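Local coordinates for protein PHOX (Pseudomonas fluorescens, PDB 4A9V) that probably hydrolyses phosphate monoesters as a beta-propeller alkaline phosphatase, using a cofactor of two oxo-bridged iron ions and calcium ions, at residues 90-95 / 114-119; 59-64 / 142-147; 382-387 / 417-422; 292-297 / 405-410. All blocks are in the same frame, centred on the assembly; numbering follows the deposited sequence. Where two conformers were deposited one is given.

Contact 1: residues 90-95 / 114-119; sequences EYTNYR and LACEGV. With FEO (mu-oxo-diiron), chain S.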
# COMPACT_ATOMS: atom_id res chain seq x y z
N GLU A 90 3.22 2.96 -8.20
CA GLU A 90 2.02 2.12 -8.31
C GLU A 90 1.46 2.05 -9.73
O GLU A 90 1.05 0.98 -10.18
CB GLU A 90 0.95 2.59 -7.34
CG GLU A 90 -0.20 1.59 -7.23
CD GLU A 90 -1.33 2.05 -6.33
OE1 GLU A 90 -1.72 3.23 -6.44
OE2 GLU A 90 -1.86 1.20 -5.58
N TYR A 91 1.34 3.18 -10.41
CA TYR A 91 0.72 3.22 -11.73
C TYR A 91 1.13 4.51 -12.39
O TYR A 91 2.05 5.19 -11.91
CB TYR A 91 -0.81 3.03 -11.65
CG TYR A 91 -1.59 4.16 -11.03
CD1 TYR A 91 -1.62 4.36 -9.66
CD2 TYR A 91 -2.41 4.96 -11.81
CE1 TYR A 91 -2.41 5.34 -9.08
CE2 TYR A 91 -3.20 5.95 -11.25
CZ TYR A 91 -3.20 6.12 -9.88
OH TYR A 91 -3.97 7.11 -9.30
N THR A 92 0.55 4.81 -13.54
CA THR A 92 0.94 6.01 -14.27
C THR A 92 -0.27 6.75 -14.79
O THR A 92 -1.38 6.23 -14.81
CB THR A 92 1.96 5.69 -15.39
OG1 THR A 92 2.44 6.91 -15.98
CG2 THR A 92 1.34 4.82 -16.47
N ASN A 93 -0.05 8.00 -15.17
CA ASN A 93 -1.12 8.91 -15.56
C ASN A 93 -0.96 9.23 -17.04
O ASN A 93 -0.06 9.98 -17.42
CB ASN A 93 -0.99 10.19 -14.74
CG ASN A 93 -0.82 9.91 -13.26
OD1 ASN A 93 -1.69 9.29 -12.64
ND2 ASN A 93 0.31 10.31 -12.69
N TYR A 94 -1.72 8.55 -17.89
CA TYR A 94 -1.51 8.65 -19.33
C TYR A 94 -1.59 10.11 -19.83
O TYR A 94 -0.92 10.46 -20.79
CB TYR A 94 -2.52 7.79 -20.10
CG TYR A 94 -2.37 6.29 -19.90
CD1 TYR A 94 -1.17 5.72 -19.49
CD2 TYR A 94 -3.41 5.44 -20.20
CE1 TYR A 94 -1.02 4.35 -19.39
CE2 TYR A 94 -3.27 4.06 -20.13
CZ TYR A 94 -2.05 3.52 -19.77
OH TYR A 94 -1.87 2.16 -19.66
N ARG A 95 -2.40 10.94 -19.18
CA ARG A 95 -2.50 12.33 -19.61
C ARG A 95 -1.17 13.07 -19.54
O ARG A 95 -0.97 14.05 -20.26
CB ARG A 95 -3.59 13.09 -18.84
CG ARG A 95 -3.25 13.44 -17.41
CD ARG A 95 -4.44 14.05 -16.68
NE ARG A 95 -4.85 15.31 -17.30
CZ ARG A 95 -6.11 15.70 -17.45
NH1 ARG A 95 -7.10 14.98 -16.93
NH2 ARG A 95 -6.38 16.88 -17.97
N LEU A 114 4.92 0.26 -18.28
CA LEU A 114 5.46 -0.74 -17.37
C LEU A 114 6.73 -0.24 -16.66
O LEU A 114 6.97 -0.55 -15.49
CB LEU A 114 5.76 -2.03 -18.15
CG LEU A 114 4.53 -2.91 -18.38
CD1 LEU A 114 4.73 -3.81 -19.58
CD2 LEU A 114 4.22 -3.74 -17.15
N ALA A 115 7.50 0.60 -17.36
CA ALA A 115 8.71 1.18 -16.81
C ALA A 115 8.42 2.11 -15.64
O ALA A 115 9.28 2.34 -14.79
CB ALA A 115 9.47 1.92 -17.90
N CYS A 116 7.25 2.73 -15.65
CA CYS A 116 6.85 3.65 -14.59
C CYS A 116 6.56 2.97 -13.27
O CYS A 116 6.43 3.66 -12.26
CB CYS A 116 5.58 4.39 -15.00
SG CYS A 116 5.78 5.67 -16.25
N GLU A 117 6.23 1.68 -13.31
CA GLU A 117 5.73 0.97 -12.14
C GLU A 117 6.81 0.08 -11.56
O GLU A 117 7.80 -0.22 -12.23
CB GLU A 117 4.50 0.15 -12.52
CG GLU A 117 3.44 1.01 -13.20
CD GLU A 117 2.10 0.34 -13.45
OE1 GLU A 117 1.83 -0.75 -12.93
OE2 GLU A 117 1.32 0.94 -14.23
N GLY A 118 6.62 -0.33 -10.31
CA GLY A 118 7.57 -1.20 -9.64
C GLY A 118 8.09 -0.54 -8.38
O GLY A 118 7.30 -0.07 -7.55
N VAL A 119 9.41 -0.51 -8.24
CA VAL A 119 10.07 0.06 -7.08
C VAL A 119 11.24 0.91 -7.56
O VAL A 119 11.91 0.58 -8.54
CB VAL A 119 10.53 -1.04 -6.10
CG1 VAL A 119 11.33 -0.47 -4.94
CG2 VAL A 119 9.33 -1.82 -5.57
FE1 FEO S . -3.06 1.16 -3.91
FE2 FEO S . -5.65 0.22 -1.81
O FEO S . -4.46 1.51 -2.60
O HOH W 1 -0.96 1.89 -16.68
O HOH W 2 -2.39 3.14 -3.34
O HOH W 3 -4.63 2.16 -5.21
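The carboxylate of E117 lies against the backbone of E90 and Y91, just where the chain leaves the iron site. Its OE2 approaches Y91 CA at 3.4 Å and is 3.9 Å from Y91 CB, while OE1 comes to 3.3 Å from E90 O, a pair of acceptors with no bond between them. The backbone N of Q177 donates to OE1, so this carboxylate oxygen is held from a third part of the chain. A water that donates to Y94 OH also reaches OE2, weakly. Further along, T92 meets C116: OG1 is 3.6 Å from SG, and the two CB atoms are 3.9 Å apart. T92 OG1 is hydrogen-bonded to D66 OD2.

Away from E117, the side chain of E90 runs out almost fully extended (chi1 -169°, chi2 -176°) to place OE2 2.1 Å from FE1 of the oxo-bridged di-iron centre. E194 and C179 bind the same iron, as do two waters, and E90 OE1 accepts a weak hydrogen bond from Q550 NE2. The segment thus joins the end of strand 82-89 in a propeller blade to the metal site on one side and to the turn leading into strand 118-127 on the other. A buried carboxylate that faces a carbonyl oxygen would probably be disfavoured in its charged form, an effect that the N-H of Q177 should partly offset.

Contact 2: residues 59-64 / 142-147; sequences AQEVQF and RIHGNS
A turn running off helix 57-60 meets the last residues of strand 130-144, with the CA atoms of V62 and R142 6.2 Å apart. R142 carries the contact. Its chain folds at chi2 and chi3 (-54° and -44°), which turns the guanidinium back so that NH1 donates to Q63 O at 2.9 Å, with an N-H...O angle of 158°. The oxygen lies at the edge of the guanidinium, in its plane. NH1 also serves A115 O, and NE serves V119 O, while NH2 makes a bent bond to I143 O; the buried cation is therefore ringed by backbone carbonyls. Nearer the backbone, R142 CB lies 3.2 Å from E61 O.

R142 and I143 belong to the final part of strand 130-144, an outermost strand of a four-stranded antiparallel blade of the beta-propeller, and the 59-64 turn packs against that end. Beyond it, E61 lies over one face of the H144 ring: CG makes a CH-pi contact 4.0 Å from the ring centroid, and the carboxylate and imidazole are stacked with nearly parallel planes. S147 OG sits over the other face, and N146 N donates to ND1 in the ring plane. One water links E61 OE2 to N146 ND2, and R111 forms a salt bridge with E61 OE1.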
# COMPACT_ATOMS: atom_id res chain seq x y z
N ALA A 59 14.53 5.41 -21.14
CA ALA A 59 14.82 6.43 -20.15
C ALA A 59 14.02 6.22 -18.87
O ALA A 59 14.54 6.34 -17.77
CB ALA A 59 14.57 7.82 -20.71
N GLN A 60 12.73 5.90 -19.01
CA GLN A 60 11.89 5.74 -17.84
C GLN A 60 12.34 4.55 -16.99
O GLN A 60 12.21 4.58 -15.76
CB GLN A 60 10.42 5.59 -18.23
CG GLN A 60 9.47 5.45 -17.05
CD GLN A 60 9.44 6.66 -16.15
OE1 GLN A 60 8.83 7.68 -16.46
NE2 GLN A 60 10.10 6.56 -15.01
N GLU A 61 12.98 3.56 -17.62
CA GLU A 61 13.53 2.41 -16.90
C GLU A 61 14.71 2.77 -16.01
O GLU A 61 15.09 1.96 -15.16
CB GLU A 61 13.91 1.29 -17.87
CG GLU A 61 12.69 0.63 -18.50
CD GLU A 61 13.00 -0.36 -19.61
OE1 GLU A 61 14.14 -0.39 -20.12
OE2 GLU A 61 12.04 -0.98 -20.12
N VAL A 62 15.28 3.97 -16.18
CA VAL A 62 16.38 4.44 -15.34
C VAL A 62 16.05 5.76 -14.65
O VAL A 62 16.94 6.46 -14.16
CB VAL A 62 17.71 4.56 -16.13
CG1 VAL A 62 18.18 3.19 -16.58
CG2 VAL A 62 17.58 5.51 -17.31
N GLN A 63 14.76 6.06 -14.56
CA GLN A 63 14.26 7.25 -13.87
C GLN A 63 13.30 6.83 -12.76
O GLN A 63 12.65 5.79 -12.85
CB GLN A 63 13.51 8.16 -14.85
CG GLN A 63 14.42 8.85 -15.86
CD GLN A 63 13.68 9.40 -17.06
OE1 GLN A 63 12.60 8.92 -17.44
NE2 GLN A 63 14.30 10.35 -17.73
N PHE A 64 13.24 7.64 -11.72
CA PHE A 64 12.26 7.45 -10.66
C PHE A 64 10.88 7.23 -11.29
O PHE A 64 10.48 7.94 -12.21
CB PHE A 64 12.24 8.68 -9.75
CG PHE A 64 11.55 8.45 -8.43
CD1 PHE A 64 12.17 7.70 -7.44
CD2 PHE A 64 10.34 9.05 -8.16
CE1 PHE A 64 11.57 7.53 -6.21
CE2 PHE A 64 9.73 8.88 -6.93
CZ PHE A 64 10.34 8.12 -5.96
N ARG A 142 16.10 0.83 -10.42
CA ARG A 142 14.71 0.58 -10.78
C ARG A 142 14.45 -0.92 -10.89
O ARG A 142 15.15 -1.63 -11.61
CB ARG A 142 14.33 1.26 -12.10
CG ARG A 142 14.18 2.77 -12.01
CD ARG A 142 13.19 3.23 -10.94
NE ARG A 142 11.95 2.45 -10.90
CZ ARG A 142 11.06 2.42 -11.89
NH1 ARG A 142 11.13 3.30 -12.88
NH2 ARG A 142 10.10 1.51 -11.89
N ILE A 143 13.37 -1.35 -10.24
CA ILE A 143 12.73 -2.61 -10.52
C ILE A 143 11.39 -2.25 -11.14
O ILE A 143 10.68 -1.39 -10.61
CB ILE A 143 12.56 -3.43 -9.23
CG1 ILE A 143 13.93 -3.73 -8.62
CG2 ILE A 143 11.80 -4.71 -9.51
CD1 ILE A 143 13.94 -3.99 -7.14
N HIS A 144 11.13 -2.71 -12.35
CA HIS A 144 9.95 -2.26 -13.06
C HIS A 144 9.13 -3.40 -13.60
O HIS A 144 9.39 -4.57 -13.31
CB HIS A 144 10.35 -1.28 -14.16
CG HIS A 144 11.36 -1.83 -15.13
ND1 HIS A 144 11.07 -2.83 -15.98
CD2 HIS A 144 12.69 -1.49 -15.35
CE1 HIS A 144 12.15 -3.13 -16.70
NE2 HIS A 144 13.14 -2.29 -16.33
N GLY A 145 8.10 -3.06 -14.37
CA GLY A 145 7.12 -4.04 -14.80
C GLY A 145 7.61 -5.07 -15.80
O GLY A 145 6.90 -6.04 -16.05
N ASN A 146 8.83 -4.90 -16.30
CA ASN A 146 9.47 -5.91 -17.15
C ASN A 146 10.74 -6.53 -16.55
O ASN A 146 11.40 -7.32 -17.21
CB ASN A 146 9.78 -5.33 -18.54
CG ASN A 146 8.57 -5.35 -19.47
OD1 ASN A 146 7.94 -6.39 -19.66
ND2 ASN A 146 8.28 -4.21 -20.09
N SER A 147 11.04 -6.24 -15.28
CA SER A 147 12.28 -6.75 -14.68
C SER A 147 12.20 -8.26 -14.45
O SER A 147 11.17 -8.77 -14.04
CB SER A 147 12.55 -6.05 -13.36
OG SER A 147 12.80 -4.66 -13.52
O HOH W 4 9.44 -1.70 -19.21
O HOH W 5 15.68 -2.33 -17.75

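Contact 3: residues 382-387 / 417-422; sequences RMDRPE and GPNPRE. With CA (calcium ion), chain R; CA (calcium ion), chain Q; FEO (mu-oxo-diiron), chain S.
Strand 386-391 of the beta-propeller, an edge strand of its sheet, brings E387 to the metal centre, and the residues just ahead of it are met by the loop 417-422. N419 makes most of that meeting. Its amide OD1 accepts from the backbone N of D384 at 3.0 Å, from a donor lying above the carbonyl plane, while ND2 points almost straight (172°) at the sulfur of M383 in a weak bond of 3.6 Å. Both ends of one amide are thus used on successive residues. M383 is folded at chi2 and chi3 (-59° and -72°), which curls its CE back to touch P418 CG at 3.8 Å, the two side chains crossing at about a right angle.

D384 slides past N419 in the reverse direction, with the carboxylate and amide planes strongly inclined and CG 3.1 Å from N419 OD1. What draws the acid here lies partly outside: R408 forms a salt bridge with D384 OD1, and a water bridges OD2 to the backbone N of R421. D384 is also the centre of an inverse gamma turn.

On the inner side, in the conformer given, R385 NE forms a salt bridge with D292 OD1, which probably helps position this iron ligand. E387 completes the site with D292, E273 and E194 on the second iron, and with D479 and D494 at the calcium ions. Its OE2 is 2.2 Å from FE2 and also binds both calcium ions, while OE1 binds just one of them, at 2.5 Å.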
# COMPACT_ATOMS: atom_id res chain seq x y z
N ARG A 382 -16.21 -10.47 5.48
CA ARG A 382 -16.07 -9.48 4.41
C ARG A 382 -15.94 -8.08 4.98
O ARG A 382 -16.72 -7.68 5.83
CB ARG A 382 -17.28 -9.57 3.48
CG ARG A 382 -17.43 -10.93 2.82
CD ARG A 382 -18.57 -10.93 1.82
NE ARG A 382 -18.20 -10.20 0.61
CZ ARG A 382 -18.97 -10.11 -0.46
NH1 ARG A 382 -20.23 -10.49 -0.39
NH2 ARG A 382 -18.50 -9.56 -1.59
N MET A 383 -14.93 -7.34 4.52
CA MET A 383 -14.54 -6.07 5.14
C MET A 383 -14.71 -4.88 4.19
O MET A 383 -14.67 -5.02 2.96
CB MET A 383 -13.08 -6.14 5.61
CG MET A 383 -12.79 -7.27 6.58
SD MET A 383 -13.76 -7.25 8.10
CE MET A 383 -13.01 -5.87 8.96
N ASP A 384 -14.78 -3.69 4.79
CA ASP A 384 -14.88 -2.43 4.05
C ASP A 384 -13.49 -1.96 3.56
O ASP A 384 -12.94 -0.97 4.06
CB ASP A 384 -15.48 -1.33 4.93
CG ASP A 384 -16.96 -1.51 5.23
OD1 ASP A 384 -17.61 -2.42 4.66
OD2 ASP A 384 -17.47 -0.67 6.02
N ARG A 385 -12.97 -2.63 2.54
CA ARG A 385 -11.72 -2.22 1.87
C ARG A 385 -10.57 -2.02 2.84
O ARG A 385 -10.08 -0.89 3.04
CB ARG A 385 -11.93 -0.97 1.03
CG ARG A 385 -12.88 -1.16 -0.13
CD ARG A 385 -12.87 0.07 -1.02
NE ARG A 385 -11.54 0.28 -1.57
CZ ARG A 385 -11.07 1.46 -1.96
NH1 ARG A 385 -11.92 2.46 -2.15
NH2 ARG A 385 -9.80 1.58 -2.31
N PRO A 386 -10.02 -3.12 3.36
CA PRO A 386 -8.78 -3.03 4.12
C PRO A 386 -7.66 -2.42 3.29
O PRO A 386 -7.37 -2.89 2.19
CB PRO A 386 -8.47 -4.49 4.47
CG PRO A 386 -9.73 -5.24 4.24
CD PRO A 386 -10.46 -4.51 3.17
N GLU A 387 -7.04 -1.38 3.83
CA GLU A 387 -5.82 -0.85 3.23
C GLU A 387 -4.66 -1.07 4.20
O GLU A 387 -4.35 -2.22 4.50
CB GLU A 387 -6.02 0.57 2.69
CG GLU A 387 -6.94 0.55 1.46
CD GLU A 387 -6.87 1.82 0.62
OE1 GLU A 387 -7.52 2.81 1.01
OE2 GLU A 387 -6.21 1.82 -0.45
N GLY A 417 -20.66 -5.26 13.40
CA GLY A 417 -19.30 -5.42 13.88
C GLY A 417 -18.41 -4.26 13.45
O GLY A 417 -18.79 -3.10 13.62
N PRO A 418 -17.27 -4.57 12.83
CA PRO A 418 -16.33 -3.52 12.46
C PRO A 418 -16.70 -2.80 11.16
O PRO A 418 -15.94 -1.93 10.71
CB PRO A 418 -15.01 -4.27 12.33
CG PRO A 418 -15.42 -5.64 11.89
CD PRO A 418 -16.69 -5.91 12.66
N ASN A 419 -17.85 -3.15 10.58
CA ASN A 419 -18.39 -2.51 9.37
C ASN A 419 -19.81 -2.00 9.66
O ASN A 419 -20.80 -2.60 9.22
CB ASN A 419 -18.36 -3.48 8.19
CG ASN A 419 -16.99 -4.10 7.97
OD1 ASN A 419 -16.08 -3.46 7.46
ND2 ASN A 419 -16.86 -5.38 8.31
N PRO A 420 -19.93 -0.92 10.45
CA PRO A 420 -21.19 -0.61 11.13
C PRO A 420 -22.20 0.24 10.35
O PRO A 420 -23.26 0.56 10.88
CB PRO A 420 -20.73 0.16 12.36
CG PRO A 420 -19.49 0.85 11.90
CD PRO A 420 -18.80 -0.18 11.05
N ARG A 421 -21.87 0.64 9.12
CA ARG A 421 -22.73 1.54 8.34
C ARG A 421 -22.94 1.03 6.93
O ARG A 421 -21.98 0.80 6.19
CB ARG A 421 -22.12 2.95 8.27
CG ARG A 421 -22.03 3.65 9.62
CD ARG A 421 -21.39 5.03 9.52
NE ARG A 421 -20.02 4.95 9.03
CZ ARG A 421 -19.19 5.98 8.96
NH1 ARG A 421 -19.58 7.18 9.38
NH2 ARG A 421 -17.97 5.81 8.49
N GLU A 422 -24.19 1.04 6.48
CA GLU A 422 -24.49 0.82 5.07
C GLU A 422 -23.91 1.97 4.25
O GLU A 422 -23.76 3.08 4.74
CB GLU A 422 -26.00 0.75 4.85
CG GLU A 422 -26.67 2.10 5.04
CD GLU A 422 -28.13 2.13 4.62
OE1 GLU A 422 -28.66 1.09 4.18
OE2 GLU A 422 -28.76 3.19 4.82
CA CA R . -7.19 4.06 -1.17
CA CA Q . -3.69 3.02 -0.82
FE1 FEO S . -3.06 1.16 -3.91
FE2 FEO S . -5.65 0.22 -1.81
O FEO S . -4.46 1.51 -2.60
O HOH W 6 -19.57 0.28 7.34
O HOH W 7 -7.38 3.17 -3.38
O HOH W 2 -2.39 3.14 -3.34
O HOH W 8 -1.20 2.69 -0.67
O HOH W 9 -2.65 5.28 -0.68
O HOH W 10 -5.09 4.28 -2.66

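Contact 4: residues 292-297 / 405-410; sequences DERGEF and NAKRGE. With FEO (mu-oxo-diiron), chain S.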
# COMPACT_ATOMS: atom_id res chain seq x y z
N ASP A 292 -7.33 -5.07 -0.62
CA ASP A 292 -8.15 -3.87 -0.82
C ASP A 292 -9.14 -4.06 -1.96
O ASP A 292 -8.90 -3.71 -3.11
CB ASP A 292 -7.29 -2.63 -1.05
CG ASP A 292 -8.13 -1.40 -1.29
OD1 ASP A 292 -9.37 -1.48 -1.11
OD2 ASP A 292 -7.56 -0.35 -1.65
N GLU A 293 -10.31 -4.57 -1.59
CA GLU A 293 -11.47 -4.57 -2.46
C GLU A 293 -12.69 -4.64 -1.56
O GLU A 293 -12.62 -5.15 -0.45
CB GLU A 293 -11.40 -5.76 -3.43
CG GLU A 293 -12.49 -5.75 -4.48
CD GLU A 293 -12.25 -6.75 -5.61
OE1 GLU A 293 -11.09 -7.04 -5.96
OE2 GLU A 293 -13.27 -7.20 -6.18
N ARG A 294 -13.80 -4.05 -2.01
CA ARG A 294 -15.02 -4.05 -1.22
C ARG A 294 -15.40 -5.49 -0.90
O ARG A 294 -15.56 -6.30 -1.81
CB ARG A 294 -16.17 -3.37 -1.96
CG ARG A 294 -15.99 -1.88 -2.13
CD ARG A 294 -17.17 -1.28 -2.88
NE ARG A 294 -16.94 -1.23 -4.31
CZ ARG A 294 -16.36 -0.22 -4.93
NH1 ARG A 294 -15.98 0.85 -4.24
NH2 ARG A 294 -15.97 -0.36 -6.19
N GLY A 295 -15.59 -5.80 0.38
CA GLY A 295 -16.04 -7.11 0.78
C GLY A 295 -14.98 -8.20 0.82
O GLY A 295 -15.33 -9.37 0.98
N GLU A 296 -13.70 -7.83 0.75
CA GLU A 296 -12.62 -8.81 0.86
C GLU A 296 -12.00 -8.77 2.27
O GLU A 296 -12.60 -8.22 3.20
CB GLU A 296 -11.58 -8.62 -0.25
CG GLU A 296 -12.12 -8.95 -1.64
CD GLU A 296 -12.39 -10.43 -1.91
OE1 GLU A 296 -12.06 -11.31 -1.09
OE2 GLU A 296 -12.89 -10.71 -3.02
N PHE A 297 -10.90 -9.50 2.47
CA PHE A 297 -10.52 -9.96 3.79
C PHE A 297 -9.19 -9.39 4.30
O PHE A 297 -8.41 -8.76 3.56
CB PHE A 297 -10.45 -11.49 3.82
CG PHE A 297 -11.67 -12.16 3.24
CD1 PHE A 297 -12.94 -11.81 3.68
CD2 PHE A 297 -11.55 -13.18 2.30
CE1 PHE A 297 -14.05 -12.48 3.21
CE2 PHE A 297 -12.67 -13.82 1.80
CZ PHE A 297 -13.93 -13.46 2.25
N ASN A 405 -16.82 1.69 1.87
CA ASN A 405 -17.49 0.61 1.15
C ASN A 405 -18.91 1.01 0.83
O ASN A 405 -19.83 0.79 1.62
CB ASN A 405 -17.47 -0.68 1.95
CG ASN A 405 -18.09 -1.84 1.20
OD1 ASN A 405 -18.49 -1.69 0.04
ND2 ASN A 405 -18.07 -3.02 1.80
N ALA A 406 -19.09 1.56 -0.35
CA ALA A 406 -20.39 2.02 -0.80
C ALA A 406 -21.40 0.87 -0.90
O ALA A 406 -22.61 1.12 -0.93
CB ALA A 406 -20.25 2.72 -2.14
N LYS A 407 -20.91 -0.37 -0.95
CA LYS A 407 -21.81 -1.50 -1.11
C LYS A 407 -22.15 -2.19 0.21
O LYS A 407 -22.94 -3.13 0.22
CB LYS A 407 -21.23 -2.52 -2.09
CG LYS A 407 -21.05 -2.03 -3.51
CD LYS A 407 -20.30 -3.06 -4.34
CE LYS A 407 -20.48 -2.85 -5.83
NZ LYS A 407 -20.12 -4.07 -6.60
N ARG A 408 -21.62 -1.71 1.32
CA ARG A 408 -22.00 -2.28 2.61
C ARG A 408 -23.52 -2.17 2.80
O ARG A 408 -24.12 -1.14 2.52
CB ARG A 408 -21.27 -1.58 3.75
CG ARG A 408 -21.60 -2.09 5.15
CD ARG A 408 -21.30 -3.56 5.36
NE ARG A 408 -19.91 -3.89 5.09
CZ ARG A 408 -19.37 -5.10 5.25
NH1 ARG A 408 -20.13 -6.13 5.59
NH2 ARG A 408 -18.08 -5.28 5.01
N GLY A 409 -24.13 -3.28 3.21
CA GLY A 409 -25.58 -3.35 3.33
C GLY A 409 -26.25 -4.12 2.21
O GLY A 409 -27.38 -4.56 2.36
N GLU A 410 -25.59 -4.22 1.06
CA GLU A 410 -26.13 -5.03 -0.02
C GLU A 410 -26.10 -6.50 0.39
O GLU A 410 -25.37 -6.89 1.30
CB GLU A 410 -25.34 -4.78 -1.32
CG GLU A 410 -25.51 -3.36 -1.83
CD GLU A 410 -24.73 -3.08 -3.10
OE1 GLU A 410 -24.35 -4.04 -3.81
OE2 GLU A 410 -24.66 -1.89 -3.48
FE1 FEO S . -3.06 1.16 -3.91
FE2 FEO S . -5.65 0.22 -1.81
O FEO S . -4.46 1.51 -2.60
O HOH W 11 -16.62 2.35 -1.61
O HOH W 12 -16.91 -3.88 -5.72
O HOH W 2 -2.39 3.14 -3.34
O HOH W 3 -4.63 2.16 -5.21
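With chi1 of -69° and an extended chi2, the side chain of R294 is carried out over N405, and a bend at chi3 (-92°) then turns its guanidinium aside. The aliphatic part does the touching: R294 CD lies 3.2 Å from N405 OD1, and CB and CG also lie close to that oxygen. Beside it, K407 CD packs at 3.8 Å from R294 NE, the two long chains crossing at about a right angle.

N405 OD1 has a second role, accepting from the backbone N of K407 at 2.9 Å in an Asx turn, while Q413 takes the other end of the amide, ND2. This turn opens the long excursion between strands 398-402 and 428-434 of the propeller, and it faces the type II turn E293-E296, where the chain rounds a corner at G295 into strand 296-303. In the conformer given, one water accepts from R294 NE and, weakly, from K407 NZ, lying between two like charges. A second water connects R294 NH1 to A406 N. At the inner end of the same segment D292 OD2 binds FE2 at 2.0 Å.

Contacts 1, 3 and 4 each send one carboxylate ligand to the di-iron centre, contact 1 from one side of it and contacts 3 and 4 from another; contact 2 holds none. Contacts 1 and 3 are buried, contacts 2 and 4 partly so, contact 4 being the more exposed. Waters bridge in all four, but direct hydrogen bonds between segments are clear just in contacts 2 and 3. Contacts 1 and 2 share neighbouring strands 118-127 and 130-144, with a probable hydrogen bond from V119 N to I143 O. Contacts 3 and 4 reach one sheet, each using the loop between strands 398-402 and 428-434; their segments alternate along the chain, and M383 N probably donates to E296 O.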